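Local coordinates for response regulator aspartate phosphatase H (Bacillus subtilis, PDB 3Q15), which dephosphorylates the sporulation phosphotransferase Spo0F and also acts on the response regulator ComA, helping to separate competence from sporulation in time, at residues M22-S27 with C59-L64. Sequence-based numbering, arbitrary orientation.
Sequences MIRQFS and CFRHQL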
ATOM      1  N   MET A  22      -2.705  28.544  13.576  1.00 36.86           N
ATOM      2  CA  MET A  22      -2.766  29.865  14.186  1.00 42.69           C
ATOM      3  C   MET A  22      -3.722  29.867  15.378  1.00 43.35           C
ATOM      4  O   MET A  22      -3.457  30.502  16.398  1.00 44.35           O
ATOM      5  CB  MET A  22      -3.181  30.922  13.163  1.00 47.47           C
ATOM      6  CG  MET A  22      -2.170  31.152  12.042  1.00 51.05           C
ATOM      7  SD  MET A  22      -0.513  31.606  12.608  1.00 53.35           S
ATOM      8  CE  MET A  22       0.270  29.993  12.722  1.00 51.49           C
ATOM      9  N   ILE A  23      -4.829  29.146  15.245  1.00 42.84           N
ATOM     10  CA  ILE A  23      -5.802  29.034  16.324  1.00 43.42           C
ATOM     11  C   ILE A  23      -5.191  28.412  17.577  1.00 42.15           C
ATOM     12  O   ILE A  23      -5.356  28.931  18.682  1.00 42.11           O
ATOM     13  CB  ILE A  23      -7.024  28.200  15.887  1.00 41.42           C
ATOM     14  CG1 ILE A  23      -7.861  28.985  14.875  1.00 42.27           C
ATOM     15  CG2 ILE A  23      -7.870  27.819  17.093  1.00 41.79           C
ATOM     16  CD1 ILE A  23      -9.042  28.213  14.324  1.00 42.47           C
ATOM     17  N   ARG A  24      -4.479  27.301  17.400  1.00 41.20           N
ATOM     18  CA  ARG A  24      -3.938  26.556  18.536  1.00 43.55           C
ATOM     19  C   ARG A  24      -2.810  27.306  19.243  1.00 47.58           C
ATOM     20  O   ARG A  24      -2.446  26.972  20.370  1.00 49.68           O
ATOM     21  CB  ARG A  24      -3.492  25.154  18.112  1.00 40.28           C
ATOM     22  CG  ARG A  24      -4.627  24.298  17.567  1.00 38.52           C
ATOM     23  CD  ARG A  24      -4.219  22.845  17.419  1.00 38.06           C
ATOM     24  NE  ARG A  24      -4.123  22.158  18.704  1.00 36.20           N
ATOM     25  CZ  ARG A  24      -3.020  21.574  19.162  1.00 37.43           C
ATOM     26  NH1 ARG A  24      -1.904  21.595  18.445  1.00 35.40           N
ATOM     27  NH2 ARG A  24      -3.035  20.966  20.339  1.00 36.54           N
ATOM     28  N   GLN A  25      -2.268  28.320  18.576  1.00 47.59           N
ATOM     29  CA  GLN A  25      -1.283  29.201  19.191  1.00 52.49           C
ATOM     30  C   GLN A  25      -1.937  30.531  19.541  1.00 54.71           C
ATOM     31  O   GLN A  25      -1.261  31.508  19.859  1.00 56.06           O
ATOM     32  CB  GLN A  25      -0.082  29.414  18.270  1.00 52.40           C
ATOM     33  CG  GLN A  25       0.715  28.152  18.021  1.00 52.56           C
ATOM     34  CD  GLN A  25       1.906  28.382  17.116  1.00 56.27           C
ATOM     35  OE1 GLN A  25       2.220  27.550  16.267  1.00 57.16           O
ATOM     36  NE2 GLN A  25       2.581  29.510  17.299  1.00 59.66           N
ATOM     37  N   PHE A  26      -3.264  30.552  19.473  1.00 53.69           N
ATOM     38  CA  PHE A  26      -4.051  31.709  19.884  1.00 54.42           C
ATOM     39  C   PHE A  26      -3.565  33.019  19.269  1.00 56.20           C
ATOM     40  O   PHE A  26      -3.444  34.030  19.962  1.00 57.03           O
ATOM     41  CB  PHE A  26      -4.070  31.823  21.411  1.00 54.17           C
ATOM     42  CG  PHE A  26      -4.732  30.665  22.094  1.00 52.38           C
ATOM     43  CD1 PHE A  26      -6.066  30.730  22.454  1.00 51.72           C
ATOM     44  CD2 PHE A  26      -4.022  29.509  22.371  1.00 51.31           C
ATOM     45  CE1 PHE A  26      -6.679  29.664  23.081  1.00 51.62           C
ATOM     46  CE2 PHE A  26      -4.632  28.440  22.999  1.00 49.87           C
ATOM     47  CZ  PHE A  26      -5.960  28.518  23.354  1.00 49.59           C
ATOM     48  N   SER A  27      -3.286  32.996  17.971  1.00 53.30           N
ATOM     49  CA  SER A  27      -2.913  34.212  17.260  1.00 55.68           C
ATOM     50  C   SER A  27      -4.111  34.736  16.483  1.00 52.04           C
ATOM     51  O   SER A  27      -4.347  34.331  15.347  1.00 48.61           O
ATOM     52  CB  SER A  27      -1.744  33.952  16.311  1.00 59.36           C
ATOM     53  OG  SER A  27      -1.278  35.166  15.741  1.00 63.04           O
ATOM     54  N   CYS A  59     -14.611  26.891  11.875  1.00 47.44           N
ATOM     55  CA  CYS A  59     -15.286  28.127  12.261  1.00 50.66           C
ATOM     56  C   CYS A  59     -15.697  28.079  13.731  1.00 50.81           C
ATOM     57  O   CYS A  59     -15.621  29.083  14.441  1.00 52.75           O
ATOM     58  CB  CYS A  59     -16.518  28.378  11.385  1.00 50.09           C
ATOM     59  SG  CYS A  59     -16.158  28.984   9.719  1.00 56.15           S
ATOM     60  N   PHE A  60     -16.130  26.905  14.175  1.00 47.31           N
ATOM     61  CA  PHE A  60     -16.574  26.716  15.551  1.00 50.30           C
ATOM     62  C   PHE A  60     -15.371  26.729  16.489  1.00 48.86           C
ATOM     63  O   PHE A  60     -15.396  27.363  17.545  1.00 48.94           O
ATOM     64  CB  PHE A  60     -17.348  25.400  15.680  1.00 48.50           C
ATOM     65  CG  PHE A  60     -17.928  25.158  17.050  1.00 46.41           C
ATOM     66  CD1 PHE A  60     -19.066  25.831  17.463  1.00 45.26           C
ATOM     67  CD2 PHE A  60     -17.346  24.241  17.911  1.00 45.50           C
ATOM     68  CE1 PHE A  60     -19.604  25.607  18.721  1.00 46.58           C
ATOM     69  CE2 PHE A  60     -17.880  24.012  19.169  1.00 47.16           C
ATOM     70  CZ  PHE A  60     -19.011  24.695  19.574  1.00 46.91           C
ATOM     71  N   ARG A  61     -14.318  26.028  16.087  1.00 43.73           N
ATOM     72  CA  ARG A  61     -13.085  25.988  16.859  1.00 43.03           C
ATOM     73  C   ARG A  61     -12.495  27.390  16.966  1.00 46.31           C
ATOM     74  O   ARG A  61     -11.992  27.782  18.018  1.00 49.57           O
ATOM     75  CB  ARG A  61     -12.087  25.028  16.208  1.00 41.67           C
ATOM     76  CG  ARG A  61     -10.785  24.874  16.965  1.00 43.36           C
ATOM     77  CD  ARG A  61     -11.021  24.471  18.414  1.00 43.37           C
ATOM     78  NE  ARG A  61      -9.756  24.291  19.123  1.00 41.44           N
ATOM     79  CZ  ARG A  61      -9.084  25.280  19.701  1.00 42.33           C
ATOM     80  NH1 ARG A  61      -9.561  26.516  19.660  1.00 43.98           N
ATOM     81  NH2 ARG A  61      -7.939  25.037  20.321  1.00 43.41           N
ATOM     82  N   HIS A  62     -12.573  28.145  15.874  1.00 44.26           N
ATOM     83  CA  HIS A  62     -12.097  29.524  15.852  1.00 48.84           C
ATOM     84  C   HIS A  62     -12.868  30.392  16.843  1.00 53.21           C
ATOM     85  O   HIS A  62     -12.294  31.264  17.496  1.00 55.10           O
ATOM     86  CB  HIS A  62     -12.212  30.107  14.442  1.00 50.25           C
ATOM     87  CG  HIS A  62     -11.803  31.545  14.346  1.00 52.15           C
ATOM     88  ND1 HIS A  62     -10.531  31.936  13.983  1.00 53.92           N
ATOM     89  CD2 HIS A  62     -12.498  32.687  14.564  1.00 55.53           C
ATOM     90  CE1 HIS A  62     -10.462  33.256  13.983  1.00 56.57           C
ATOM     91  NE2 HIS A  62     -11.641  33.736  14.332  1.00 56.50           N
ATOM     92  N   GLN A  63     -14.171  30.153  16.947  1.00 51.59           N
ATOM     93  CA  GLN A  63     -15.011  30.917  17.865  1.00 52.97           C
ATOM     94  C   GLN A  63     -14.699  30.558  19.318  1.00 53.58           C
ATOM     95  O   GLN A  63     -14.715  31.417  20.198  1.00 52.50           O
ATOM     96  CB  GLN A  63     -16.494  30.691  17.563  1.00 52.69           C
ATOM     97  CG  GLN A  63     -17.434  31.561  18.390  1.00 56.51           C
ATOM     98  CD  GLN A  63     -17.219  33.046  18.149  1.00 62.47           C
ATOM     99  OE1 GLN A  63     -17.003  33.476  17.016  1.00 64.02           O
ATOM    100  NE2 GLN A  63     -17.270  33.837  19.218  1.00 65.03           N
ATOM    101  N   LEU A  64     -14.416  29.283  19.564  1.00 52.37           N
ATOM    102  CA  LEU A  64     -13.998  28.846  20.889  1.00 52.72           C
ATOM    103  C   LEU A  64     -12.758  29.605  21.338  1.00 53.90           C
ATOM    104  O   LEU A  64     -12.641  29.983  22.500  1.00 57.45           O
ATOM    105  CB  LEU A  64     -13.724  27.339  20.904  1.00 49.28           C
ATOM    106  CG  LEU A  64     -14.947  26.421  20.943  1.00 49.44           C
ATOM    107  CD1 LEU A  64     -14.530  24.961  20.900  1.00 48.72           C
ATOM    108  CD2 LEU A  64     -15.786  26.702  22.183  1.00 53.43           C
TER
HETATM  109  O   HOH W   1      -7.297  27.803  20.688  1.00 47.61           O
HETATM  110  O   HOH W   2      -7.155  22.628  19.652  1.00 67.52           O
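Ile23 meets helix 49-67 with both of its branches, one for each of two neighbouring residues, Arg61 and His62. A chi1 of -71° sets CG1 beside the backbone N and leaves CG2 anti to it, over one face of the Arg61 guanidinium and 3.3 Å from NH1. The longer branch runs out fully extended (chi2 177°) and carries CD1 to the base of His62, 3.7 Å from the His62 CB and close to the plane of the ring at its edge. The ring itself is fixed at both nitrogens, ND1 by Trp19 and NE2 by Glu32. Cut back to an alanine here, the side chain would lose both branches, which would probably open a gap beside the His62 CB and take from the Arg61 guanidinium the methyl resting on its face. The contact joins the first and third helices of the N-terminal three-helix bundle of this Rap protein, where helix 9-24 ends in a Schellman motif: Phe26, with positive phi, is its C-prime residue, and its N bonds to the Ile23 O, while the Ser27 N reaches the Met22 O at 3.0 Å. Arg61 illustrates how a buried arginine can take an aliphatic branch over its face and water at its edge. One molecule, also above a face of the Phe26 ring toward its rim, donates to the Ile23 O and accepts from Arg61 NH1 at 2.8 Å. A second accepts from Arg61 NH2 at 2.6 Å and from Arg24 NE, lying in the plane of both guanidinium groups. These like charges are thus bridged by solvent, and the salt bridge from Arg24 NH2 to Glu89 on helix 81-89 probably eases their repulsion.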